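Local coordinates for uncharacterized protein (Bacteroides ovatus, PDB 4E6F) that is of unknown function but carries a DUF4468-family domain with a TBP-like fold, an antiparallel sheet packed against helices, at residues A[11-16]-A[151-156]; A[24-29]-A[111-116]; A[78-83]-A[92-97]. All coordinates share one frame; numbering follows the deposited sequence. Where two conformers were deposited one is given.

Interaction 1: A[11-16]-A[151-156]. With NO3 (nitrate ion), chain C.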
loop_
_atom_site.group_PDB
_atom_site.type_symbol
_atom_site.label_atom_id
_atom_site.label_comp_id
_atom_site.label_asym_id
_atom_site.label_seq_id
_atom_site.Cartn_x
_atom_site.Cartn_y
_atom_site.Cartn_z
ATOM N N THR A 11 14.691 -4.767 -10.466
ATOM C CA THR A 11 15.269 -3.465 -10.133
ATOM C C THR A 11 14.375 -2.667 -9.147
ATOM O O THR A 11 14.881 -2.097 -8.187
ATOM C CB THR A 11 15.471 -2.661 -11.443
ATOM O OG1 THR A 11 16.372 -3.377 -12.293
ATOM C CG2 THR A 11 15.987 -1.250 -11.207
ATOM N N ARG A 12 13.055 -2.651 -9.382
ATOM C CA ARG A 12 12.086 -1.897 -8.584
ATOM C C ARG A 12 12.100 -2.309 -7.108
ATOM O O ARG A 12 11.859 -1.483 -6.235
ATOM C CB ARG A 12 10.651 -2.147 -9.151
ATOM C CG ARG A 12 9.460 -1.722 -8.239
ATOM C CD ARG A 12 9.397 -0.226 -8.227
ATOM N NE ARG A 12 8.465 0.357 -7.258
ATOM C CZ ARG A 12 8.817 0.879 -6.089
ATOM N NH1 ARG A 12 10.055 0.730 -5.633
ATOM N NH2 ARG A 12 7.927 1.531 -5.355
ATOM N N TYR A 13 12.373 -3.583 -6.841
ATOM C CA TYR A 13 12.182 -4.185 -5.517
ATOM C C TYR A 13 13.419 -4.222 -4.604
ATOM O O TYR A 13 13.361 -4.814 -3.517
ATOM C CB TYR A 13 11.656 -5.613 -5.736
ATOM C CG TYR A 13 10.469 -5.645 -6.675
ATOM C CD1 TYR A 13 9.251 -5.071 -6.316
ATOM C CD2 TYR A 13 10.573 -6.219 -7.944
ATOM C CE1 TYR A 13 8.160 -5.086 -7.182
ATOM C CE2 TYR A 13 9.485 -6.245 -8.816
ATOM C CZ TYR A 13 8.295 -5.635 -8.452
ATOM O OH TYR A 13 7.225 -5.683 -9.322
ATOM N N LEU A 14 14.499 -3.576 -4.997
ATOM C CA LEU A 14 15.729 -3.667 -4.229
ATOM C C LEU A 14 15.836 -2.517 -3.187
ATOM O O LEU A 14 14.852 -2.237 -2.509
ATOM C CB LEU A 14 16.945 -3.797 -5.175
ATOM C CG LEU A 14 16.797 -4.936 -6.206
ATOM C CD1 LEU A 14 17.998 -4.993 -7.149
ATOM C CD2 LEU A 14 16.595 -6.305 -5.531
ATOM N N VAL A 15 17.021 -1.908 -3.014
ATOM C CA VAL A 15 17.310 -0.842 -2.048
ATOM C C VAL A 15 16.172 0.232 -2.026
ATOM O O VAL A 15 15.806 0.741 -3.087
ATOM C CB VAL A 15 18.686 -0.200 -2.413
ATOM C CG1 VAL A 15 18.985 1.020 -1.552
ATOM C CG2 VAL A 15 19.819 -1.223 -2.301
ATOM N N GLY A 16 15.600 0.486 -0.846
ATOM C CA GLY A 16 14.561 1.499 -0.652
ATOM C C GLY A 16 13.127 1.147 -1.028
ATOM O O GLY A 16 12.223 1.963 -0.814
ATOM N N TRP A 151 6.217 -12.262 -1.793
ATOM C CA TRP A 151 5.700 -11.365 -0.766
ATOM C C TRP A 151 6.149 -9.929 -1.005
ATOM O O TRP A 151 5.328 -9.011 -0.973
ATOM C CB TRP A 151 6.186 -11.829 0.614
ATOM C CG TRP A 151 5.709 -13.209 0.948
ATOM C CD1 TRP A 151 6.353 -14.386 0.701
ATOM C CD2 TRP A 151 4.441 -13.552 1.506
ATOM N NE1 TRP A 151 5.573 -15.446 1.104
ATOM C CE2 TRP A 151 4.389 -14.960 1.601
ATOM C CE3 TRP A 151 3.359 -12.804 1.996
ATOM C CZ2 TRP A 151 3.280 -15.635 2.140
ATOM C CZ3 TRP A 151 2.260 -13.462 2.517
ATOM C CH2 TRP A 151 2.220 -14.866 2.576
ATOM N N ARG A 152 7.446 -9.737 -1.238
ATOM C CA ARG A 152 7.986 -8.395 -1.416
ATOM C C ARG A 152 7.521 -7.781 -2.754
ATOM O O ARG A 152 7.075 -6.624 -2.774
ATOM C CB ARG A 152 9.506 -8.429 -1.310
ATOM C CG ARG A 152 10.135 -7.039 -1.503
ATOM C CD ARG A 152 11.440 -6.934 -0.737
ATOM N NE ARG A 152 12.219 -5.738 -1.108
ATOM C CZ ARG A 152 12.950 -5.028 -0.254
ATOM N NH1 ARG A 152 12.903 -5.286 1.046
ATOM N NH2 ARG A 152 13.684 -4.013 -0.688
ATOM N N ARG A 153 7.605 -8.539 -3.869
ATOM C CA ARG A 153 7.132 -7.989 -5.140
ATOM C C ARG A 153 5.663 -7.578 -5.085
ATOM O O ARG A 153 5.313 -6.482 -5.539
ATOM C CB ARG A 153 7.257 -9.025 -6.271
ATOM C CG ARG A 153 8.657 -9.271 -6.754
ATOM C CD ARG A 153 8.621 -9.979 -8.108
ATOM N NE ARG A 153 9.911 -10.598 -8.407
ATOM C CZ ARG A 153 10.222 -11.875 -8.181
ATOM N NH1 ARG A 153 9.313 -12.718 -7.699
ATOM N NH2 ARG A 153 11.435 -12.326 -8.470
ATOM N N LYS A 154 4.792 -8.498 -4.642
ATOM C CA LYS A 154 3.358 -8.224 -4.708
ATOM C C LYS A 154 2.949 -7.128 -3.727
ATOM O O LYS A 154 2.013 -6.382 -4.042
ATOM C CB LYS A 154 2.530 -9.510 -4.546
ATOM C CG LYS A 154 2.760 -10.512 -5.698
ATOM C CD LYS A 154 2.407 -9.961 -7.065
ATOM C CE LYS A 154 2.401 -11.018 -8.146
ATOM N NZ LYS A 154 3.723 -11.154 -8.821
ATOM N N THR A 155 3.650 -6.987 -2.583
ATOM C CA THR A 155 3.293 -5.902 -1.652
ATOM C C THR A 155 3.759 -4.549 -2.227
ATOM O O THR A 155 3.017 -3.562 -2.174
ATOM C CB THR A 155 3.847 -6.130 -0.240
ATOM O OG1 THR A 155 3.421 -7.425 0.202
ATOM C CG2 THR A 155 3.338 -5.061 0.758
ATOM N N VAL A 156 4.974 -4.503 -2.788
ATOM C CA VAL A 156 5.465 -3.272 -3.431
ATOM C C VAL A 156 4.517 -2.899 -4.599
ATOM O O VAL A 156 4.156 -1.720 -4.729
ATOM C CB VAL A 156 6.955 -3.395 -3.884
ATOM C CG1 VAL A 156 7.375 -2.213 -4.785
ATOM C CG2 VAL A 156 7.888 -3.497 -2.672
HETATM N N NO3 C . 5.753 -13.546 -7.499
HETATM O O1 NO3 C . 6.594 -14.431 -7.435
HETATM O O2 NO3 C . 6.024 -12.390 -7.733
HETATM O O3 NO3 C . 4.482 -13.875 -7.279
#

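Interaction 2: A[24-29]-A[111-116]. With EDO (1,2-ethanediol), chain E.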
loop_
_atom_site.group_PDB
_atom_site.type_symbol
_atom_site.label_atom_id
_atom_site.label_comp_id
_atom_site.label_asym_id
_atom_site.label_seq_id
_atom_site.Cartn_x
_atom_site.Cartn_y
_atom_site.Cartn_z
ATOM N N LYS A 24 8.957 0.207 11.715
ATOM C CA LYS A 24 7.754 -0.363 11.090
ATOM C C LYS A 24 7.731 -0.117 9.589
ATOM O O LYS A 24 8.212 0.912 9.132
ATOM C CB LYS A 24 6.481 0.252 11.716
ATOM C CG LYS A 24 6.383 0.121 13.243
ATOM C CD LYS A 24 6.108 -1.306 13.688
ATOM C CE LYS A 24 5.788 -1.380 15.166
ATOM N NZ LYS A 24 5.819 -2.784 15.646
ATOM N N VAL A 25 7.138 -1.040 8.835
ATOM C CA VAL A 25 7.029 -0.865 7.388
ATOM C C VAL A 25 5.963 0.176 7.094
ATOM O O VAL A 25 4.802 0.031 7.516
ATOM C CB VAL A 25 6.741 -2.199 6.669
ATOM C CG1 VAL A 25 6.390 -1.964 5.191
ATOM C CG2 VAL A 25 7.940 -3.130 6.796
ATOM N N VAL A 26 6.346 1.225 6.354
ATOM C CA VAL A 26 5.408 2.261 5.949
ATOM C C VAL A 26 5.708 2.632 4.506
ATOM O O VAL A 26 6.767 3.210 4.249
ATOM C CB VAL A 26 5.491 3.519 6.851
ATOM C CG1 VAL A 26 4.484 4.588 6.401
ATOM C CG2 VAL A 26 5.277 3.172 8.328
ATOM N N PHE A 27 4.813 2.317 3.570
ATOM C CA PHE A 27 4.990 2.808 2.195
ATOM C C PHE A 27 4.412 4.204 2.154
ATOM O O PHE A 27 3.397 4.450 2.802
ATOM C CB PHE A 27 4.273 1.896 1.183
ATOM C CG PHE A 27 4.830 0.500 1.088
ATOM C CD1 PHE A 27 4.345 -0.517 1.902
ATOM C CD2 PHE A 27 5.846 0.199 0.182
ATOM C CE1 PHE A 27 4.855 -1.824 1.809
ATOM C CE2 PHE A 27 6.360 -1.113 0.090
ATOM C CZ PHE A 27 5.862 -2.110 0.905
ATOM N N SER A 28 5.038 5.123 1.444
ATOM C CA SER A 28 4.488 6.475 1.416
ATOM C C SER A 28 4.732 7.165 0.087
ATOM O O SER A 28 5.682 6.846 -0.647
ATOM C CB SER A 28 5.063 7.324 2.540
ATOM O OG SER A 28 6.458 7.502 2.377
ATOM N N LYS A 29 3.865 8.129 -0.203
ATOM C CA LYS A 29 4.011 8.959 -1.384
ATOM C C LYS A 29 3.447 10.304 -1.085
ATOM O O LYS A 29 2.355 10.428 -0.494
ATOM C CB LYS A 29 3.320 8.346 -2.616
ATOM C CG LYS A 29 3.620 9.070 -3.959
ATOM C CD LYS A 29 4.933 8.650 -4.559
ATOM C CE LYS A 29 4.840 7.335 -5.287
ATOM N NZ LYS A 29 6.175 6.847 -5.716
ATOM N N GLU A 111 0.093 7.283 3.307
ATOM C CA GLU A 111 0.872 6.222 3.903
ATOM C C GLU A 111 0.100 4.925 3.958
ATOM O O GLU A 111 -1.101 4.925 4.270
ATOM C CB GLU A 111 1.298 6.598 5.334
ATOM C CG GLU A 111 2.246 7.788 5.350
ATOM C CD GLU A 111 2.518 8.349 6.735
ATOM O OE1 GLU A 111 1.576 8.869 7.376
ATOM O OE2 GLU A 111 3.679 8.248 7.186
ATOM N N LEU A 112 0.808 3.811 3.675
ATOM C CA LEU A 112 0.246 2.470 3.777
ATOM C C LEU A 112 1.036 1.774 4.875
ATOM O O LEU A 112 2.256 1.596 4.748
ATOM C CB LEU A 112 0.321 1.726 2.428
ATOM C CG LEU A 112 -0.189 0.299 2.444
ATOM C CD1 LEU A 112 -1.710 0.265 2.567
ATOM C CD2 LEU A 112 0.240 -0.447 1.182
ATOM N N GLU A 113 0.367 1.460 5.972
ATOM C CA GLU A 113 1.055 0.923 7.142
ATOM C C GLU A 113 0.278 -0.164 7.859
ATOM O O GLU A 113 -0.809 -0.542 7.423
ATOM C CB GLU A 113 1.343 2.081 8.112
ATOM C CG GLU A 113 0.102 2.870 8.534
ATOM C CD GLU A 113 0.368 3.979 9.532
ATOM O OE1 GLU A 113 1.406 3.927 10.228
ATOM O OE2 GLU A 113 -0.449 4.923 9.598
ATOM N N LYS A 114 0.869 -0.699 8.955
ATOM C CA LYS A 114 0.272 -1.752 9.769
ATOM C C LYS A 114 -0.126 -2.946 8.874
ATOM O O LYS A 114 -1.234 -3.481 8.974
ATOM C CB LYS A 114 -0.929 -1.206 10.573
ATOM C CG LYS A 114 -0.518 -0.086 11.517
ATOM C CD LYS A 114 -1.739 0.393 12.282
ATOM C CE LYS A 114 -1.426 1.581 13.133
ATOM N NZ LYS A 114 -2.657 2.010 13.863
ATOM N N ILE A 115 0.797 -3.335 7.997
ATOM C CA ILE A 115 0.559 -4.403 7.031
ATOM C C ILE A 115 0.819 -5.758 7.657
ATOM O O ILE A 115 1.913 -6.003 8.184
ATOM C CB ILE A 115 1.455 -4.197 5.798
ATOM C CG1 ILE A 115 1.158 -2.818 5.144
ATOM C CG2 ILE A 115 1.293 -5.386 4.787
ATOM C CD1 ILE A 115 2.174 -2.355 4.138
ATOM N N ARG A 116 -0.184 -6.638 7.576
ATOM C CA ARG A 116 -0.050 -7.992 8.089
ATOM C C ARG A 116 -0.753 -8.941 7.149
ATOM O O ARG A 116 -1.792 -8.616 6.563
ATOM C CB ARG A 116 -0.578 -8.114 9.528
ATOM C CG ARG A 116 -2.033 -7.771 9.681
ATOM C CD ARG A 116 -2.487 -7.852 11.139
ATOM N NE ARG A 116 -3.854 -7.352 11.269
ATOM C CZ ARG A 116 -4.943 -8.083 11.055
ATOM N NH1 ARG A 116 -4.836 -9.368 10.735
ATOM N NH2 ARG A 116 -6.144 -7.535 11.155
HETATM C C1 EDO E . -4.671 -3.641 10.178
HETATM O O1 EDO E . -4.090 -2.459 9.646
HETATM C C2 EDO E . -6.212 -3.595 10.015
HETATM O O2 EDO E . -6.584 -3.511 8.635
HETATM O O HOH W 1 3.576 -2.461 8.103
HETATM O O HOH W 2 3.444 0.155 9.951
#

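Interaction 3: A[78-83]-A[92-97]. With EDO (1,2-ethanediol), chain E.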
loop_
_atom_site.group_PDB
_atom_site.type_symbol
_atom_site.label_atom_id
_atom_site.label_comp_id
_atom_site.label_asym_id
_atom_site.label_seq_id
_atom_site.Cartn_x
_atom_site.Cartn_y
_atom_site.Cartn_z
ATOM N N GLU A 78 -8.886 -4.741 3.871
ATOM C CA GLU A 78 -8.601 -6.167 3.837
ATOM C C GLU A 78 -8.826 -6.632 2.413
ATOM O O GLU A 78 -9.883 -6.364 1.828
ATOM C CB GLU A 78 -9.500 -6.919 4.819
ATOM C CG GLU A 78 -9.225 -8.418 4.822
ATOM C CD GLU A 78 -10.142 -9.144 5.782
ATOM O OE1 GLU A 78 -9.943 -9.012 7.010
ATOM O OE2 GLU A 78 -11.064 -9.841 5.303
ATOM N N GLU A 79 -7.821 -7.290 1.839
ATOM C CA GLU A 79 -7.917 -7.771 0.454
ATOM C C GLU A 79 -7.169 -9.053 0.267
ATOM O O GLU A 79 -6.317 -9.395 1.092
ATOM C CB GLU A 79 -7.266 -6.758 -0.513
ATOM C CG GLU A 79 -7.967 -5.430 -0.684
ATOM C CD GLU A 79 -7.228 -4.519 -1.641
ATOM O OE1 GLU A 79 -6.972 -4.932 -2.797
ATOM O OE2 GLU A 79 -6.919 -3.378 -1.239
ATOM N N TRP A 80 -7.407 -9.705 -0.883
ATOM C CA TRP A 80 -6.565 -10.807 -1.315
ATOM C C TRP A 80 -5.472 -10.254 -2.202
ATOM O O TRP A 80 -5.752 -9.412 -3.078
ATOM C CB TRP A 80 -7.365 -11.849 -2.129
ATOM C CG TRP A 80 -8.383 -12.587 -1.322
ATOM C CD1 TRP A 80 -9.740 -12.487 -1.427
ATOM C CD2 TRP A 80 -8.129 -13.571 -0.307
ATOM N NE1 TRP A 80 -10.350 -13.350 -0.542
ATOM C CE2 TRP A 80 -9.384 -14.001 0.183
ATOM C CE3 TRP A 80 -6.958 -14.120 0.255
ATOM C CZ2 TRP A 80 -9.507 -14.971 1.191
ATOM C CZ3 TRP A 80 -7.082 -15.056 1.273
ATOM C CH2 TRP A 80 -8.345 -15.479 1.726
ATOM N N ILE A 81 -4.240 -10.756 -2.016
ATOM C CA ILE A 81 -3.109 -10.496 -2.906
ATOM C C ILE A 81 -2.809 -11.833 -3.585
ATOM O O ILE A 81 -2.497 -12.797 -2.887
ATOM C CB ILE A 81 -1.874 -9.900 -2.198
ATOM C CG1 ILE A 81 -2.134 -8.423 -1.784
ATOM C CG2 ILE A 81 -0.643 -9.982 -3.126
ATOM C CD1 ILE A 81 -1.000 -7.862 -0.942
ATOM N N VAL A 82 -2.938 -11.905 -4.909
ATOM C CA VAL A 82 -2.685 -13.167 -5.611
ATOM C C VAL A 82 -1.219 -13.235 -6.030
ATOM O O VAL A 82 -0.728 -12.326 -6.699
ATOM C CB VAL A 82 -3.649 -13.327 -6.821
ATOM C CG1 VAL A 82 -3.312 -14.574 -7.676
ATOM C CG2 VAL A 82 -5.094 -13.376 -6.324
ATOM N N PHE A 83 -0.543 -14.359 -5.721
ATOM C CA PHE A 83 0.851 -14.558 -6.138
ATOM C C PHE A 83 0.911 -15.210 -7.518
ATOM O O PHE A 83 1.686 -14.807 -8.381
ATOM C CB PHE A 83 1.591 -15.447 -5.121
ATOM C CG PHE A 83 1.657 -14.844 -3.743
ATOM C CD1 PHE A 83 2.204 -13.579 -3.543
ATOM C CD2 PHE A 83 1.169 -15.534 -2.642
ATOM C CE1 PHE A 83 2.285 -13.033 -2.255
ATOM C CE2 PHE A 83 1.250 -14.989 -1.356
ATOM C CZ PHE A 83 1.826 -13.747 -1.171
ATOM N N ARG A 92 -2.476 -17.357 -2.899
ATOM C CA ARG A 92 -2.795 -15.987 -2.519
ATOM C C ARG A 92 -2.667 -15.795 -1.022
ATOM O O ARG A 92 -2.691 -16.776 -0.270
ATOM C CB ARG A 92 -4.234 -15.643 -2.961
ATOM C CG ARG A 92 -5.323 -16.436 -2.221
ATOM C CD ARG A 92 -6.710 -16.085 -2.714
ATOM N NE ARG A 92 -7.744 -16.749 -1.918
ATOM C CZ ARG A 92 -9.051 -16.548 -2.067
ATOM N NH1 ARG A 92 -9.498 -15.687 -2.972
ATOM N NH2 ARG A 92 -9.919 -17.192 -1.298
ATOM N N THR A 93 -2.586 -14.534 -0.583
ATOM C CA THR A 93 -2.581 -14.228 0.829
ATOM C C THR A 93 -3.649 -13.196 1.131
ATOM O O THR A 93 -3.982 -12.376 0.265
ATOM C CB THR A 93 -1.201 -13.710 1.317
ATOM O OG1 THR A 93 -1.239 -13.585 2.745
ATOM C CG2 THR A 93 -0.805 -12.355 0.704
ATOM N N LEU A 94 -4.167 -13.223 2.356
ATOM C CA LEU A 94 -5.004 -12.111 2.791
ATOM C C LEU A 94 -4.034 -11.046 3.262
ATOM O O LEU A 94 -2.946 -11.373 3.753
ATOM C CB LEU A 94 -5.936 -12.547 3.942
ATOM C CG LEU A 94 -7.095 -11.618 4.275
ATOM C CD1 LEU A 94 -8.174 -11.663 3.168
ATOM C CD2 LEU A 94 -7.693 -11.973 5.657
ATOM N N VAL A 95 -4.399 -9.778 3.114
ATOM C CA VAL A 95 -3.598 -8.690 3.643
ATOM C C VAL A 95 -4.541 -7.763 4.383
ATOM O O VAL A 95 -5.651 -7.536 3.913
ATOM C CB VAL A 95 -2.751 -7.934 2.573
ATOM C CG1 VAL A 95 -3.631 -7.220 1.541
ATOM C CG2 VAL A 95 -1.780 -6.939 3.222
ATOM N N ASN A 96 -4.116 -7.266 5.548
ATOM C CA ASN A 96 -4.830 -6.239 6.307
ATOM C C ASN A 96 -3.897 -5.079 6.416
ATOM O O ASN A 96 -2.686 -5.270 6.580
ATOM C CB ASN A 96 -5.282 -6.714 7.674
ATOM C CG ASN A 96 -6.474 -7.633 7.605
ATOM O OD1 ASN A 96 -7.657 -7.209 7.659
ATOM N ND2 ASN A 96 -6.187 -8.910 7.447
ATOM N N TYR A 97 -4.438 -3.862 6.308
ATOM C CA TYR A 97 -3.560 -2.694 6.321
ATOM C C TYR A 97 -4.314 -1.457 6.796
ATOM O O TYR A 97 -5.541 -1.483 6.874
ATOM C CB TYR A 97 -3.003 -2.438 4.884
ATOM C CG TYR A 97 -4.081 -2.343 3.816
ATOM C CD1 TYR A 97 -4.771 -1.147 3.593
ATOM C CD2 TYR A 97 -4.479 -3.471 3.097
ATOM C CE1 TYR A 97 -5.793 -1.067 2.646
ATOM C CE2 TYR A 97 -5.487 -3.395 2.123
ATOM C CZ TYR A 97 -6.138 -2.189 1.906
ATOM O OH TYR A 97 -7.146 -2.100 0.972
HETATM C C1 EDO E . -4.671 -3.641 10.178
HETATM O O1 EDO E . -4.090 -2.459 9.646
HETATM C C2 EDO E . -6.212 -3.595 10.015
HETATM O O2 EDO E . -6.584 -3.511 8.635
#

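Interaction 1: A[11-16]-A[151-156]
R152 reaches from the helix to the carbonyl of Y13 and holds it side-on with two nitrogens: NE lies 2.8 Å from Y13 O and NH2 3.0 Å from the same oxygen. The two bonds differ in approach, since NE arrives in the plane of the carbonyl whereas NH2 stands above it. NH2 also makes a weak bond to L14 O. The reach follows from the torsions, with CG of R152 anti to its own backbone N (chi1 179°) and the chain extended as far as NE. The remaining terminal nitrogen, NH1, forms a salt bridge with D133 and a hydrogen bond with I131 O, so the guanidinium ties three parts of the chain together. A methionine in place of R152 would probably leave the carbonyls of Y13 and L14 and the carboxylate of D133 without this charged donor. R12 forms a salt bridge with D160 and R153 one with D10, while the Y13 hydroxyl is hydrogen-bonded to D157. K154 NZ holds a nitrate, probably from the crystallisation liquor, at 2.8 Å from its O2. In the fold, the contact fastens the 3-10 turn 11-13, which precedes the first strand, onto helix 149-169. The Y13 ring packs on that helix, its side chain crossing that of R153 at about a right angle; R153 CG sits over the centre of the ring in a CH-pi contact, 3.8 Å from the centroid and 12° off the normal. CB of V156 meets the ring edge in plane, 3.7 Å from Y13 CD1. V156 CG1 further packs over the face of the R12 guanidinium, 3.7 Å from R12 CZ.

Interaction 2: A[24-29]-A[111-116]
Two water molecules both bind the carbonyl oxygen of V25 and bridge it to the other strand: each donates to V25 O over 2.8 Å, one accepting from I115 N and the other from K114 N. V25 O is too far from K114 N (4.3 Å) for a direct bond, and the waters span the gap. K114 itself takes a left-handed helical backbone conformation (phi 53°), which interrupts the extended strand here. Further along, the pairing is direct. L112 N donates to F27 O at 2.8 Å with an N-H...O angle of 168°, and F27 N returns a bond to L112 O at 2.9 Å, which makes F27 and L112 an antiparallel hydrogen-bonded pair; S28 and E111 follow as a non-hydrogen-bonded pair. Strands 24-32 and 107-119 are thus neighbours in the antiparallel sheet of the TBP-like fold, their segment axes running 169° apart. On the face that carries F27 and L112, CD1 of I115 comes to the edge of the F27 ring, in its plane and 3.6 Å from F27 CE1, the two side chains crossing at about a right angle. With CG of F27 anti to the carbonyl carbon, the ring presents its CD1-CE1 edge to that methyl. Helix 149-169 covers this face, with T155 and A159 against F27 and F158 against L112. On the other face V26 spreads its two methyls: CG1 meets the E111 side chain, 3.8 Å from E111 OE2, and CG2 lies 4.1 Å from E113 CB, V26 and E113 pointing the same way side by side. The E113 carboxylate is hydrogen-bonded to T100.

Interaction 3: A[78-83]-A[92-97]
The guanidinium of R92 lies flat on the indole of W80, the planes only 2° apart, in a stacked cation-pi contact that places R92 CZ 3.5 Å from the centroid of the six-membered ring. On the opposite face of the indole, L94 CD1 stands 3.8 Å from the same centroid and almost on the ring normal, a CH-pi contact, so the ring is clasped between an arginine and a leucine of the partner strand. R92 gets there with CG between its backbone N and carbonyl carbon (chi1 67°) and an extended chain that crosses the indole obliquely and brings NE and CZ over its face. On the other face of the sheet, Y97 OH donates to E79 OE2 at 2.6 Å, and the oxygen accepts through its anti lone pair, the carboxylate plane being turned 74° from the ring. R52 forms a salt bridge with that same oxygen and N56 is hydrogen-bonded to the tyrosine hydroxyl; the nearby positive charge would probably favour the ionised glutamate. On the same face as E79, I81 CD1 packs 3.7 Å from V95 CG1; toward the hairpin end F83 CZ lies 3.5 Å from T93 CG2. F83 and T93 in turn meet W151 of helix 149-169. The side chains are set opposite one another by backbone bonds in both directions: E79 N to V95 O is 3.0 Å, I81 N to T93 O is 2.8 Å, and the return bonds come from V95 N and T93 N. This register, with hydrogen-bonded and non-hydrogen-bonded pairs alternating from E78-N96 to V82-R92, is that of a twisted antiparallel beta hairpin, built here by strands 72-85 and 90-104 of the TBP-like domain.

Overall arrangement
Along the chain the contacts are nested: interaction 3 lies within the loop closed by interaction 2, and both lie within that closed by interaction 1. Their centres are about 13 Å (1 and 2), 16 Å (1 and 3) and 14 Å (2 and 3) apart. Interactions 2 and 3 belong to one antiparallel sheet, in which strands 90-104 and 107-119 are neighbours; R116 O and N96 N, 2.9 Å apart, probably form a hydrogen bond between them. Helix 149-169, held by interaction 1, packs on this sheet: T155 and V156 touch F27, while K154 touches I81. The N-terminal segment and C-terminal helix thus meet beside a sheet of the TBP-like fold.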